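Local coordinates for protein N(2),N(2)-dimethylguanosine tRNA methyltransferase (Pyrococcus horikoshii, PDB 2DUL) that probably dimethylates the N2 amine of a single guanine at position 26 of a number of tRNAs, using S-adenosyl-L-methionine as methyl donor, at residues M32-D37 with K303-L308; I38-L43 with L297-K302; K103-L108 with T113-H118; E339-A344 with I372-R377; S343-Q348 with T360-S365. All blocks are in the same frame, centred on the assembly; numbering follows the deposited sequence.

How the interactions relate
Interactions 1 and 2 share helix 33-46, and their centres lie about 7 Å apart. Asp37 joins them: OD2 accepts from Arg301 N at 2.7 Å and OD1 from Ala300 N at 3.0 Å, both probable hydrogen bonds. Interaction 1 contains Arg36, predicted to bind S-adenosyl-L-methionine. Interaction 3, toward one end of the central sheet, lies near two more such residues, Asp78 and Asp120. Its centre is about 25 Å from that of interaction 2. Interactions 4 and 5 share helix 338-347 and touch through Gln348 NE2 and Thr374 OG1, 3.1 Å apart. They lie away from the predicted site, with centres about 57 and 52 Å from that of interaction 3.

Interaction 1. Residues M32-D37 with K303-L308; sequences MALNRD and KQALKL
Leu34 packs on Ala305 where helix 33-46, which precedes the first strand (50-53) of the class I methyltransferase sheet, crosses helix 302-314. The second helix lies across the first turns of the first. The short axes cross at -61° and come within 9.6 Å. The contact is apolar, and no hydrogen bond spans it.

One methyl does most of the work. Leu34 CD1 reaches the backbone between Gln304 and Ala305, lying 3.5 Å from Ala305 N and 3.8 Å from Gln304 C. Two side chains close in on the same methyl. Ala305 CB is 4.0 Å from Leu34 CD1, and Gln304 CB approaches it to a similar distance from the previous position. CG of Leu34 stands anti to the backbone N (chi1 170°), which carries the branch out to the other helix. The methyl thus lies against the main chain beside Ala305 CB.

One turn on, Asp37 CB lies 4.5 Å from Ala305 CB. The carboxylate of Asp37 is used elsewhere: its OD1 makes a salt bridge with Arg64. Arg36, predicted to bind S-adenosyl-L-methionine, takes no part in the helix packing. Its NE is paired with Glu8, and Met32 O sits 3.5 Å above the centre of one face of its guanidinium.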
# COMPACT_ATOMS: atom_id res chain seq x y z
N MET A 32 11.73 2.69 7.22
CA MET A 32 10.90 2.91 6.04
C MET A 32 11.68 2.78 4.73
O MET A 32 11.13 3.03 3.66
CB MET A 32 10.23 4.28 6.10
CG MET A 32 9.13 4.37 7.14
SD MET A 32 7.70 3.34 6.73
CE MET A 32 6.50 4.59 6.32
N ALA A 33 12.95 2.40 4.84
CA ALA A 33 13.79 2.23 3.66
C ALA A 33 13.25 1.07 2.83
O ALA A 33 13.34 1.08 1.60
CB ALA A 33 15.23 1.96 4.07
N LEU A 34 12.70 0.06 3.51
CA LEU A 34 12.13 -1.11 2.84
C LEU A 34 10.94 -0.66 1.99
O LEU A 34 10.81 -1.06 0.83
CB LEU A 34 11.66 -2.14 3.87
CG LEU A 34 10.82 -3.31 3.34
CD1 LEU A 34 11.65 -4.14 2.37
CD2 LEU A 34 10.33 -4.18 4.49
N ASN A 35 10.08 0.15 2.59
CA ASN A 35 8.90 0.68 1.91
C ASN A 35 9.34 1.40 0.64
O ASN A 35 8.76 1.19 -0.43
CB ASN A 35 8.16 1.65 2.85
CG ASN A 35 6.94 2.29 2.20
OD1 ASN A 35 7.05 3.05 1.24
ND2 ASN A 35 5.76 1.99 2.74
N ARG A 36 10.36 2.24 0.75
CA ARG A 36 10.85 2.97 -0.41
C ARG A 36 11.49 2.04 -1.45
O ARG A 36 11.39 2.29 -2.66
CB ARG A 36 11.82 4.07 0.03
CG ARG A 36 11.12 5.22 0.77
CD ARG A 36 12.09 6.33 1.15
NE ARG A 36 12.86 6.03 2.36
CZ ARG A 36 12.45 6.27 3.60
NH1 ARG A 36 11.26 6.81 3.82
NH2 ARG A 36 13.24 5.98 4.63
N ASP A 37 12.13 0.97 -0.99
CA ASP A 37 12.73 0.01 -1.93
C ASP A 37 11.61 -0.55 -2.81
O ASP A 37 11.75 -0.64 -4.03
CB ASP A 37 13.37 -1.17 -1.20
CG ASP A 37 14.79 -0.89 -0.72
OD1 ASP A 37 15.47 -0.01 -1.29
OD2 ASP A 37 15.22 -1.57 0.23
N LYS A 303 17.72 -7.73 1.03
CA LYS A 303 17.34 -9.00 1.65
C LYS A 303 15.89 -8.99 2.13
O LYS A 303 15.15 -9.95 1.91
CB LYS A 303 18.27 -9.31 2.83
CG LYS A 303 18.29 -8.25 3.91
CD LYS A 303 18.81 -6.91 3.39
CE LYS A 303 18.68 -5.83 4.43
NZ LYS A 303 17.27 -5.71 4.86
N GLN A 304 15.49 -7.91 2.80
CA GLN A 304 14.12 -7.81 3.30
C GLN A 304 13.12 -7.60 2.16
O GLN A 304 12.00 -8.09 2.22
CB GLN A 304 14.01 -6.67 4.31
CG GLN A 304 14.77 -6.92 5.60
CD GLN A 304 14.58 -5.81 6.60
OE1 GLN A 304 14.98 -4.67 6.37
NE2 GLN A 304 13.95 -6.13 7.73
N ALA A 305 13.55 -6.87 1.13
CA ALA A 305 12.69 -6.61 -0.02
C ALA A 305 12.34 -7.90 -0.75
O ALA A 305 11.17 -8.17 -1.02
CB ALA A 305 13.37 -5.64 -0.97
N LEU A 306 13.36 -8.70 -1.06
CA LEU A 306 13.16 -9.96 -1.75
C LEU A 306 12.30 -10.92 -0.94
O LEU A 306 11.45 -11.62 -1.49
CB LEU A 306 14.50 -10.62 -2.07
CG LEU A 306 15.39 -9.94 -3.12
CD1 LEU A 306 16.71 -10.69 -3.23
CD2 LEU A 306 14.67 -9.91 -4.46
N LYS A 307 12.53 -10.95 0.37
CA LYS A 307 11.77 -11.84 1.25
C LYS A 307 10.28 -11.50 1.22
O LYS A 307 9.44 -12.39 1.15
CB LYS A 307 12.30 -11.74 2.68
CG LYS A 307 11.65 -12.74 3.64
CD LYS A 307 12.32 -12.74 5.00
CE LYS A 307 12.09 -11.44 5.75
NZ LYS A 307 10.67 -11.27 6.18
N LEU A 308 9.96 -10.21 1.28
CA LEU A 308 8.57 -9.78 1.26
C LEU A 308 7.93 -10.01 -0.10
O LEU A 308 6.83 -10.56 -0.19
CB LEU A 308 8.46 -8.30 1.63
CG LEU A 308 7.06 -7.69 1.59
CD1 LEU A 308 6.14 -8.45 2.54
CD2 LEU A 308 7.12 -6.22 1.96

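Interaction 2. Residues I38-L43 with L297-K302; sequences IVVVLL and LSLARK
Leu299 reaches Val40 and Val41 with its two methyls. Its CB starts beside the carboxylate of Asp37, one turn earlier on the helix. CG lies beside the backbone N, anti to the carbonyl carbon (chi1 -62°), and this turns the branch toward the helix. Leu299 CG itself stays 4.7 Å from Val41 CG2. At the tip the two methyls part. CD1 meets Val41 CG2 at 3.9 Å, and the side chains of Leu299 and Val41 cross at about a right angle. CD2 faces Val40 CG1 at a looser 4.4 Å.

Val41 CG2 has a second neighbour in Leu297 CD1, 4.5 Å away. That methyl faces both leucines, which alternate along the extended chain. The loop between helices 284-295 and 302-314, which includes residues 297-301, runs past helix 33-46 of the class I (Rossmann-like) methyltransferase fold. Met290 of helix 284-295 also touches Val41, while Glu68 and Thr69 touch Val40.

Polar bonds help fix the loop. The carboxylate of Asp37 accepts from Ala300 N and Arg301 N, which holds it to the helix. Lys302 NZ donates to Leu297 O at 2.8 Å, from above the carbonyl plane, and also bonds Glu295 O. Arg301 holds the N-cap position of helix 302-314. Its NH2 donates to Ala300 O at 2.7 Å. The oxygen lies near the guanidinium plane, but the nitrogen stands well above the carbonyl plane.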
# COMPACT_ATOMS: atom_id res chain seq x y z
N ILE A 38 10.51 -0.95 -2.18
CA ILE A 38 9.37 -1.53 -2.88
C ILE A 38 8.86 -0.61 -3.98
O ILE A 38 8.67 -1.04 -5.12
CB ILE A 38 8.20 -1.86 -1.91
CG1 ILE A 38 8.70 -2.79 -0.80
CG2 ILE A 38 7.05 -2.52 -2.66
CD1 ILE A 38 9.28 -4.09 -1.30
N VAL A 39 8.64 0.66 -3.65
CA VAL A 39 8.14 1.59 -4.65
C VAL A 39 9.18 1.79 -5.76
O VAL A 39 8.82 1.89 -6.94
CB VAL A 39 7.71 2.95 -4.01
CG1 VAL A 39 8.87 3.59 -3.27
CG2 VAL A 39 7.17 3.88 -5.08
N VAL A 40 10.45 1.83 -5.40
CA VAL A 40 11.52 1.99 -6.39
C VAL A 40 11.46 0.82 -7.37
O VAL A 40 11.58 1.00 -8.58
CB VAL A 40 12.92 2.03 -5.71
CG1 VAL A 40 14.02 1.74 -6.74
CG2 VAL A 40 13.15 3.40 -5.10
N VAL A 41 11.26 -0.39 -6.84
CA VAL A 41 11.18 -1.57 -7.68
C VAL A 41 9.99 -1.46 -8.63
O VAL A 41 10.12 -1.68 -9.83
CB VAL A 41 11.02 -2.85 -6.83
CG1 VAL A 41 10.72 -4.05 -7.73
CG2 VAL A 41 12.30 -3.10 -6.04
N LEU A 42 8.84 -1.10 -8.07
CA LEU A 42 7.62 -0.96 -8.85
C LEU A 42 7.77 0.06 -9.97
O LEU A 42 7.38 -0.20 -11.11
CB LEU A 42 6.45 -0.56 -7.94
CG LEU A 42 5.10 -0.41 -8.64
CD1 LEU A 42 4.73 -1.72 -9.34
CD2 LEU A 42 4.02 -0.03 -7.63
N LEU A 43 8.34 1.22 -9.66
CA LEU A 43 8.51 2.27 -10.66
C LEU A 43 9.41 1.83 -11.80
O LEU A 43 9.28 2.33 -12.92
CB LEU A 43 9.03 3.55 -10.01
CG LEU A 43 7.96 4.56 -9.57
CD1 LEU A 43 6.84 3.87 -8.82
CD2 LEU A 43 8.60 5.64 -8.72
N LEU A 297 18.53 -5.35 -8.87
CA LEU A 297 18.74 -3.97 -8.43
C LEU A 297 19.46 -3.92 -7.09
O LEU A 297 19.29 -4.80 -6.24
CB LEU A 297 17.41 -3.23 -8.29
CG LEU A 297 16.70 -2.70 -9.53
CD1 LEU A 297 15.37 -2.08 -9.12
CD2 LEU A 297 17.57 -1.67 -10.24
N SER A 298 20.26 -2.88 -6.90
CA SER A 298 20.95 -2.69 -5.63
C SER A 298 19.95 -1.87 -4.82
O SER A 298 19.57 -0.77 -5.23
CB SER A 298 22.25 -1.92 -5.84
OG SER A 298 22.01 -0.65 -6.44
N LEU A 299 19.51 -2.41 -3.70
CA LEU A 299 18.53 -1.71 -2.86
C LEU A 299 19.09 -1.41 -1.49
O LEU A 299 20.18 -1.86 -1.15
CB LEU A 299 17.27 -2.57 -2.74
CG LEU A 299 16.52 -2.86 -4.04
CD1 LEU A 299 15.40 -3.86 -3.78
CD2 LEU A 299 15.97 -1.57 -4.63
N ALA A 300 18.34 -0.66 -0.69
CA ALA A 300 18.76 -0.29 0.65
C ALA A 300 18.63 -1.47 1.61
O ALA A 300 19.48 -1.67 2.49
CB ALA A 300 17.93 0.88 1.16
N ARG A 301 17.57 -2.25 1.44
CA ARG A 301 17.30 -3.42 2.28
C ARG A 301 16.91 -4.56 1.35
O ARG A 301 15.83 -5.14 1.49
CB ARG A 301 16.15 -3.12 3.25
CG ARG A 301 16.33 -1.84 4.06
CD ARG A 301 17.37 -2.00 5.16
NE ARG A 301 17.53 -0.76 5.92
CZ ARG A 301 18.21 0.29 5.50
NH1 ARG A 301 18.30 1.38 6.26
NH2 ARG A 301 18.83 0.27 4.32
N LYS A 302 17.79 -4.87 0.41
CA LYS A 302 17.54 -5.91 -0.58
C LYS A 302 17.05 -7.25 -0.01
O LYS A 302 16.08 -7.82 -0.50
CB LYS A 302 18.79 -6.14 -1.43
CG LYS A 302 18.54 -6.96 -2.68
CD LYS A 302 19.71 -6.87 -3.66
CE LYS A 302 19.40 -7.61 -4.95
NZ LYS A 302 20.45 -7.39 -5.99

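Interaction 3. Residues K103-L108 with T113-H118; sequences KGRAIL and TIVINH
Ala106 and Ile116 form the hydrogen-bonded pair at the middle of a regular antiparallel ladder. Ile116 N donates to Ala106 O at 2.8 Å in a nearly straight bond (176°), and Ala106 N donates back to Ile116 O. Leu108 and Ile114 repeat the pattern. Their side chains lie side by side, with Leu108 CD2 4.2 Å from Ile114 CD1. This face is buried under Phe95, Leu99 and helix 81-94.

The other face carries Arg105, Ile107, Val115 and Asn117, and is more open at Arg105 and Ile107, on the strand farther from 73-78. Ile107 CG1 rests against Val115 CG1 at 4.0 Å. Arg105 bends at chi3 (-74°), which brings its guanidinium edge to Asn117. NE and NH1 both give weak hydrogen bonds to Asn117 OD1, the shorter 2.8 Å from NH1. The guanidinium and amide planes are 24° apart. Asn117 ND2 is held by Asn77 OD1.

The ladder loosens at Gly104. His118 N still bonds Gly104 O at 3.0 Å, but a water also enters there. It donates to His118 O and, weakly, to Gly104 O.

Strand 113-118 runs parallel to strand 73-78, consistent with the third strand of the class I methyltransferase fold, and antiparallel strand 105-109 extends the sheet outward as a beta hairpin. The side chain of His118 is about 6 Å from that of Asp78, predicted to bind S-adenosyl-L-methionine.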
# COMPACT_ATOMS: atom_id res chain seq x y z
N LYS A 103 10.03 32.12 -4.52
CA LYS A 103 8.78 32.02 -3.76
C LYS A 103 8.36 30.62 -3.32
O LYS A 103 7.30 30.13 -3.71
CB LYS A 103 7.64 32.67 -4.56
CG LYS A 103 7.75 34.19 -4.67
CD LYS A 103 6.64 34.75 -5.54
CE LYS A 103 6.69 36.28 -5.59
NZ LYS A 103 8.01 36.79 -6.07
N GLY A 104 9.17 29.99 -2.48
CA GLY A 104 8.84 28.67 -1.98
C GLY A 104 8.88 27.53 -2.97
O GLY A 104 8.26 26.49 -2.75
N ARG A 105 9.61 27.72 -4.07
CA ARG A 105 9.74 26.68 -5.09
C ARG A 105 11.13 26.74 -5.73
O ARG A 105 11.56 27.80 -6.19
CB ARG A 105 8.64 26.85 -6.14
CG ARG A 105 8.74 25.91 -7.32
CD ARG A 105 7.47 25.97 -8.16
NE ARG A 105 6.36 25.28 -7.50
CZ ARG A 105 5.07 25.55 -7.71
NH1 ARG A 105 4.14 24.87 -7.07
NH2 ARG A 105 4.73 26.52 -8.55
N ALA A 106 11.82 25.61 -5.75
CA ALA A 106 13.17 25.54 -6.33
C ALA A 106 13.17 24.46 -7.40
O ALA A 106 12.74 23.34 -7.16
CB ALA A 106 14.19 25.22 -5.25
N ILE A 107 13.68 24.79 -8.58
CA ILE A 107 13.68 23.86 -9.69
C ILE A 107 15.05 23.63 -10.32
O ILE A 107 15.78 24.59 -10.60
CB ILE A 107 12.72 24.36 -10.78
CG1 ILE A 107 11.34 24.59 -10.16
CG2 ILE A 107 12.64 23.34 -11.92
CD1 ILE A 107 10.33 25.24 -11.10
N LEU A 108 15.39 22.37 -10.54
CA LEU A 108 16.66 21.99 -11.15
C LEU A 108 16.34 21.31 -12.48
O LEU A 108 15.68 20.28 -12.49
CB LEU A 108 17.44 21.04 -10.24
CG LEU A 108 18.79 20.51 -10.74
CD1 LEU A 108 19.80 21.65 -10.89
CD2 LEU A 108 19.32 19.49 -9.74
N THR A 113 14.31 16.50 -14.06
CA THR A 113 13.86 17.78 -13.53
C THR A 113 13.35 17.54 -12.13
O THR A 113 12.51 16.66 -11.90
CB THR A 113 12.75 18.38 -14.41
OG1 THR A 113 13.32 18.72 -15.68
CG2 THR A 113 12.17 19.64 -13.78
N ILE A 114 13.89 18.29 -11.18
CA ILE A 114 13.51 18.16 -9.78
C ILE A 114 12.84 19.46 -9.33
O ILE A 114 13.40 20.55 -9.51
CB ILE A 114 14.75 17.88 -8.91
CG1 ILE A 114 15.41 16.59 -9.39
CG2 ILE A 114 14.35 17.77 -7.44
CD1 ILE A 114 16.78 16.34 -8.78
N VAL A 115 11.65 19.34 -8.77
CA VAL A 115 10.89 20.49 -8.31
C VAL A 115 10.64 20.35 -6.81
O VAL A 115 9.94 19.43 -6.38
CB VAL A 115 9.54 20.59 -9.04
CG1 VAL A 115 8.82 21.86 -8.62
CG2 VAL A 115 9.77 20.56 -10.55
N ILE A 116 11.23 21.25 -6.03
CA ILE A 116 11.06 21.22 -4.59
C ILE A 116 10.03 22.29 -4.23
O ILE A 116 10.19 23.46 -4.56
CB ILE A 116 12.40 21.52 -3.89
CG1 ILE A 116 13.51 20.68 -4.54
CG2 ILE A 116 12.29 21.18 -2.40
CD1 ILE A 116 14.89 20.89 -3.92
N ASN A 117 8.99 21.87 -3.53
CA ASN A 117 7.90 22.76 -3.18
C ASN A 117 7.66 22.89 -1.68
O ASN A 117 7.73 21.90 -0.94
CB ASN A 117 6.62 22.25 -3.87
CG ASN A 117 5.58 23.34 -4.07
OD1 ASN A 117 5.77 24.26 -4.87
ND2 ASN A 117 4.47 23.23 -3.35
N HIS A 118 7.36 24.10 -1.24
CA HIS A 118 7.07 24.36 0.17
C HIS A 118 5.59 24.73 0.22
O HIS A 118 5.22 25.85 -0.12
CB HIS A 118 7.89 25.54 0.69
CG HIS A 118 7.52 25.96 2.08
ND1 HIS A 118 7.68 27.25 2.54
CD2 HIS A 118 7.02 25.25 3.12
CE1 HIS A 118 7.29 27.32 3.80
NE2 HIS A 118 6.88 26.12 4.17
O HOH W 1 4.95 27.59 -2.60

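Interaction 4. Residues E339-A344 with I372-R377; sequences EEIISA and IETIKR
Ile341 and Ile375 mark the closest backbone approach of residues 339-344 and 372-377, with their CA atoms 6.0 Å apart. Helix 368-375 is ending here, and Lys376 is the first residue to leave helical geometry.

The two isoleucines meet through their branches. Ile341 CD1 presses on Ile375 CG2 at 3.4 Å, tighter than usual van der Waals contact. The same Ile375 methyl lies 3.8 Å from Ile341 CG2. With chi1 at 65°, CG1 of Ile375 sits between its backbone N and carbonyl carbon, and CG2 is left to face Ile341. One turn along, Ala344 CB meets Thr374 CG2 at 3.6 Å. CG2 is the atom of Thr374 that meets Ala344. Its hydroxyl is bonded to Val370 O, one turn back, and to Gln348 NE2.

On the first helix, Ser343 N and OG both bond Glu339 O, from opposite faces of the carbonyl plane.

Thr324 and Ile362 pack on Ile341, and Ile327 on Ile375. The chain order of helix 302-314, strand 322-323, helices 324-331 and 338-347, and strands 352-355 and 361-364 is consistent with a winged-helix module, closed here by the C-terminal helix.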
# COMPACT_ATOMS: atom_id res chain seq x y z
N GLU A 339 3.12 -25.90 8.13
CA GLU A 339 3.73 -26.59 6.99
C GLU A 339 3.01 -27.90 6.69
O GLU A 339 2.80 -28.25 5.53
CB GLU A 339 5.21 -26.87 7.26
CG GLU A 339 5.94 -27.43 6.04
CD GLU A 339 7.34 -27.93 6.36
OE1 GLU A 339 8.14 -27.16 6.93
OE2 GLU A 339 7.64 -29.10 6.02
N GLU A 340 2.65 -28.63 7.74
CA GLU A 340 1.96 -29.91 7.60
C GLU A 340 0.57 -29.73 6.99
O GLU A 340 0.13 -30.52 6.15
CB GLU A 340 1.84 -30.60 8.96
CG GLU A 340 3.18 -30.95 9.60
CD GLU A 340 3.05 -31.40 11.05
OE1 GLU A 340 4.08 -31.85 11.61
OE2 GLU A 340 1.95 -31.31 11.63
N ILE A 341 -0.12 -28.69 7.43
CA ILE A 341 -1.47 -28.41 6.95
C ILE A 341 -1.47 -28.05 5.47
O ILE A 341 -2.30 -28.52 4.70
CB ILE A 341 -2.11 -27.27 7.76
CG1 ILE A 341 -2.21 -27.69 9.23
CG2 ILE A 341 -3.50 -26.95 7.22
CD1 ILE A 341 -2.58 -26.56 10.18
N ILE A 342 -0.52 -27.20 5.07
CA ILE A 342 -0.44 -26.80 3.67
C ILE A 342 -0.18 -28.02 2.80
O ILE A 342 -0.82 -28.20 1.76
CB ILE A 342 0.69 -25.76 3.45
CG1 ILE A 342 0.33 -24.44 4.14
CG2 ILE A 342 0.91 -25.53 1.95
CD1 ILE A 342 1.38 -23.35 4.00
N SER A 343 0.75 -28.87 3.23
CA SER A 343 1.06 -30.08 2.48
C SER A 343 -0.17 -30.97 2.36
O SER A 343 -0.47 -31.49 1.28
CB SER A 343 2.20 -30.86 3.15
OG SER A 343 3.41 -30.12 3.11
N ALA A 344 -0.88 -31.14 3.47
CA ALA A 344 -2.08 -31.96 3.49
C ALA A 344 -3.16 -31.42 2.55
O ALA A 344 -3.81 -32.18 1.84
CB ALA A 344 -2.62 -32.06 4.91
N ILE A 372 -10.78 -27.35 8.76
CA ILE A 372 -10.87 -27.80 10.15
C ILE A 372 -10.55 -29.28 10.29
O ILE A 372 -9.82 -29.69 11.20
CB ILE A 372 -12.28 -27.53 10.73
CG1 ILE A 372 -12.57 -26.03 10.71
CG2 ILE A 372 -12.37 -28.07 12.15
CD1 ILE A 372 -11.53 -25.19 11.42
N GLU A 373 -11.11 -30.09 9.40
CA GLU A 373 -10.86 -31.52 9.45
C GLU A 373 -9.38 -31.79 9.21
O GLU A 373 -8.81 -32.73 9.75
CB GLU A 373 -11.70 -32.25 8.40
CG GLU A 373 -11.58 -33.77 8.47
CD GLU A 373 -12.58 -34.49 7.56
OE1 GLU A 373 -12.46 -34.35 6.33
OE2 GLU A 373 -13.47 -35.18 8.09
N THR A 374 -8.75 -30.94 8.40
CA THR A 374 -7.33 -31.09 8.09
C THR A 374 -6.39 -30.63 9.20
O THR A 374 -5.32 -31.20 9.39
CB THR A 374 -6.96 -30.33 6.81
OG1 THR A 374 -7.79 -30.78 5.73
CG2 THR A 374 -5.50 -30.56 6.45
N ILE A 375 -6.77 -29.58 9.93
CA ILE A 375 -5.89 -29.09 11.00
C ILE A 375 -6.01 -29.88 12.29
O ILE A 375 -5.10 -29.85 13.12
CB ILE A 375 -6.15 -27.59 11.31
CG1 ILE A 375 -7.55 -27.41 11.90
CG2 ILE A 375 -5.97 -26.75 10.06
CD1 ILE A 375 -7.89 -25.95 12.22
N LYS A 376 -7.13 -30.57 12.47
CA LYS A 376 -7.37 -31.38 13.67
C LYS A 376 -6.17 -32.27 13.96
O LYS A 376 -5.90 -33.20 13.21
CB LYS A 376 -8.61 -32.25 13.50
CG LYS A 376 -9.93 -31.52 13.70
CD LYS A 376 -10.21 -31.28 15.18
CE LYS A 376 -10.39 -32.60 15.93
NZ LYS A 376 -10.75 -32.39 17.36
N ARG A 377 -5.46 -31.99 15.05
CA ARG A 377 -4.30 -32.79 15.41
C ARG A 377 -4.71 -33.94 16.32
O ARG A 377 -4.65 -35.10 15.86
CB ARG A 377 -3.26 -31.91 16.11
CG ARG A 377 -1.95 -32.62 16.44
CD ARG A 377 -0.85 -31.63 16.81
NE ARG A 377 -1.18 -30.84 17.99
CZ ARG A 377 -0.41 -29.86 18.46
NH1 ARG A 377 0.72 -29.54 17.85
NH2 ARG A 377 -0.78 -29.18 19.55

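Interaction 5. Residues S343-Q348 with T360-S365; sequences SALREQ and TGIKTS
No flat group takes part where Leu345 meets Thr364 and Ile362, so the contact has no ring face or edge. The flat ends nearby are engaged by other groups: Arg346 NH2 bonds Ala352 O, and Gln348 NE2 bonds Thr374 OG1 and, weakly, Ala344 O.

The contact itself belongs to one methyl. Leu345 CD1 lies 3.9 Å from Thr364 OG1 and 4.1 Å from Thr364 CB. Ile362 CG2 is a little farther from the same methyl, Leu345 CD1, at 4.3 Å. CD1 thus meets two side chains that point to the same side of the strand, two residues apart. Chi2 of Leu345 is 171°, which stretches the chain and carries CD1 out to the strand. The side chains of Leu345 and Thr364 cross at about a right angle.

At chi1 -178° the hydroxyl of Thr364, with CB, faces Leu345 CD1. OG1 also bonds Glu351 O and Ala366 N, so this buried hydroxyl has polar partners although a methyl lies against it.

The other methyl of Leu345 turns to the C-terminal helix, with Leu345 CD2 3.9 Å from Thr374 OG1. Ile362 continues the packing along helix 338-347: Ile362 CD1 is 3.7 Å from Ile341 CG2. Helix 338-347 thus lies over strand 361-364, the middle strand of a three-stranded antiparallel sheet between strands 322-323 and 352-355, while helix 368-375 covers Leu345 through Phe371 and Thr374.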
# COMPACT_ATOMS: atom_id res chain seq x y z
N SER A 343 0.75 -28.87 3.23
CA SER A 343 1.06 -30.08 2.48
C SER A 343 -0.17 -30.97 2.36
O SER A 343 -0.47 -31.49 1.28
CB SER A 343 2.20 -30.86 3.15
OG SER A 343 3.41 -30.12 3.11
N ALA A 344 -0.88 -31.14 3.47
CA ALA A 344 -2.08 -31.96 3.49
C ALA A 344 -3.16 -31.42 2.55
O ALA A 344 -3.81 -32.18 1.84
CB ALA A 344 -2.62 -32.06 4.91
N LEU A 345 -3.36 -30.10 2.56
CA LEU A 345 -4.36 -29.48 1.70
C LEU A 345 -4.03 -29.68 0.22
O LEU A 345 -4.91 -30.00 -0.58
CB LEU A 345 -4.47 -27.98 2.01
CG LEU A 345 -5.19 -27.65 3.33
CD1 LEU A 345 -5.03 -26.17 3.65
CD2 LEU A 345 -6.66 -28.04 3.22
N ARG A 346 -2.77 -29.48 -0.13
CA ARG A 346 -2.32 -29.64 -1.50
C ARG A 346 -2.49 -31.09 -1.95
O ARG A 346 -2.84 -31.36 -3.10
CB ARG A 346 -0.86 -29.20 -1.64
CG ARG A 346 -0.68 -27.70 -1.50
CD ARG A 346 0.79 -27.29 -1.52
NE ARG A 346 0.94 -25.84 -1.45
CZ ARG A 346 2.10 -25.21 -1.34
NH1 ARG A 346 3.24 -25.90 -1.30
NH2 ARG A 346 2.13 -23.88 -1.27
N GLU A 347 -2.25 -32.03 -1.03
CA GLU A 347 -2.41 -33.45 -1.36
C GLU A 347 -3.86 -33.79 -1.65
O GLU A 347 -4.16 -34.71 -2.40
CB GLU A 347 -1.88 -34.33 -0.22
CG GLU A 347 -0.38 -34.57 -0.29
CD GLU A 347 0.10 -35.57 0.75
OE1 GLU A 347 -0.54 -36.64 0.91
OE2 GLU A 347 1.13 -35.30 1.41
N GLN A 348 -4.78 -33.03 -1.04
CA GLN A 348 -6.21 -33.26 -1.26
C GLN A 348 -6.70 -32.54 -2.50
O GLN A 348 -7.89 -32.56 -2.82
CB GLN A 348 -7.01 -32.79 -0.04
CG GLN A 348 -6.81 -33.63 1.21
CD GLN A 348 -7.57 -33.08 2.39
OE1 GLN A 348 -8.80 -32.99 2.37
NE2 GLN A 348 -6.84 -32.70 3.44
N THR A 360 0.82 -17.49 11.08
CA THR A 360 0.09 -18.74 11.21
C THR A 360 -1.14 -18.80 10.29
O THR A 360 -1.98 -19.68 10.41
CB THR A 360 -0.38 -18.97 12.66
OG1 THR A 360 -1.06 -17.80 13.14
CG2 THR A 360 0.82 -19.25 13.56
N GLY A 361 -1.22 -17.85 9.36
CA GLY A 361 -2.35 -17.83 8.45
C GLY A 361 -2.13 -18.65 7.19
O GLY A 361 -1.02 -18.72 6.67
N ILE A 362 -3.19 -19.28 6.71
CA ILE A 362 -3.09 -20.07 5.49
C ILE A 362 -4.19 -19.67 4.52
O ILE A 362 -5.38 -19.70 4.86
CB ILE A 362 -3.23 -21.59 5.78
CG1 ILE A 362 -2.07 -22.07 6.64
CG2 ILE A 362 -3.25 -22.36 4.46
CD1 ILE A 362 -2.25 -23.48 7.17
N LYS A 363 -3.78 -19.27 3.32
CA LYS A 363 -4.71 -18.89 2.26
C LYS A 363 -5.02 -20.21 1.57
O LYS A 363 -4.10 -20.98 1.26
CB LYS A 363 -4.03 -17.96 1.25
CG LYS A 363 -4.65 -16.56 1.10
CD LYS A 363 -4.09 -15.60 2.11
CE LYS A 363 -4.33 -14.14 1.71
NZ LYS A 363 -5.76 -13.76 1.59
N THR A 364 -6.29 -20.50 1.34
CA THR A 364 -6.63 -21.74 0.68
C THR A 364 -7.98 -21.69 -0.00
O THR A 364 -8.87 -20.95 0.41
CB THR A 364 -6.64 -22.92 1.68
OG1 THR A 364 -6.93 -24.14 0.98
CG2 THR A 364 -7.67 -22.71 2.77
N SER A 365 -8.12 -22.49 -1.05
CA SER A 365 -9.37 -22.57 -1.79
C SER A 365 -10.33 -23.51 -1.06
O SER A 365 -11.53 -23.52 -1.33
CB SER A 365 -9.11 -23.11 -3.20
OG SER A 365 -8.46 -24.38 -3.16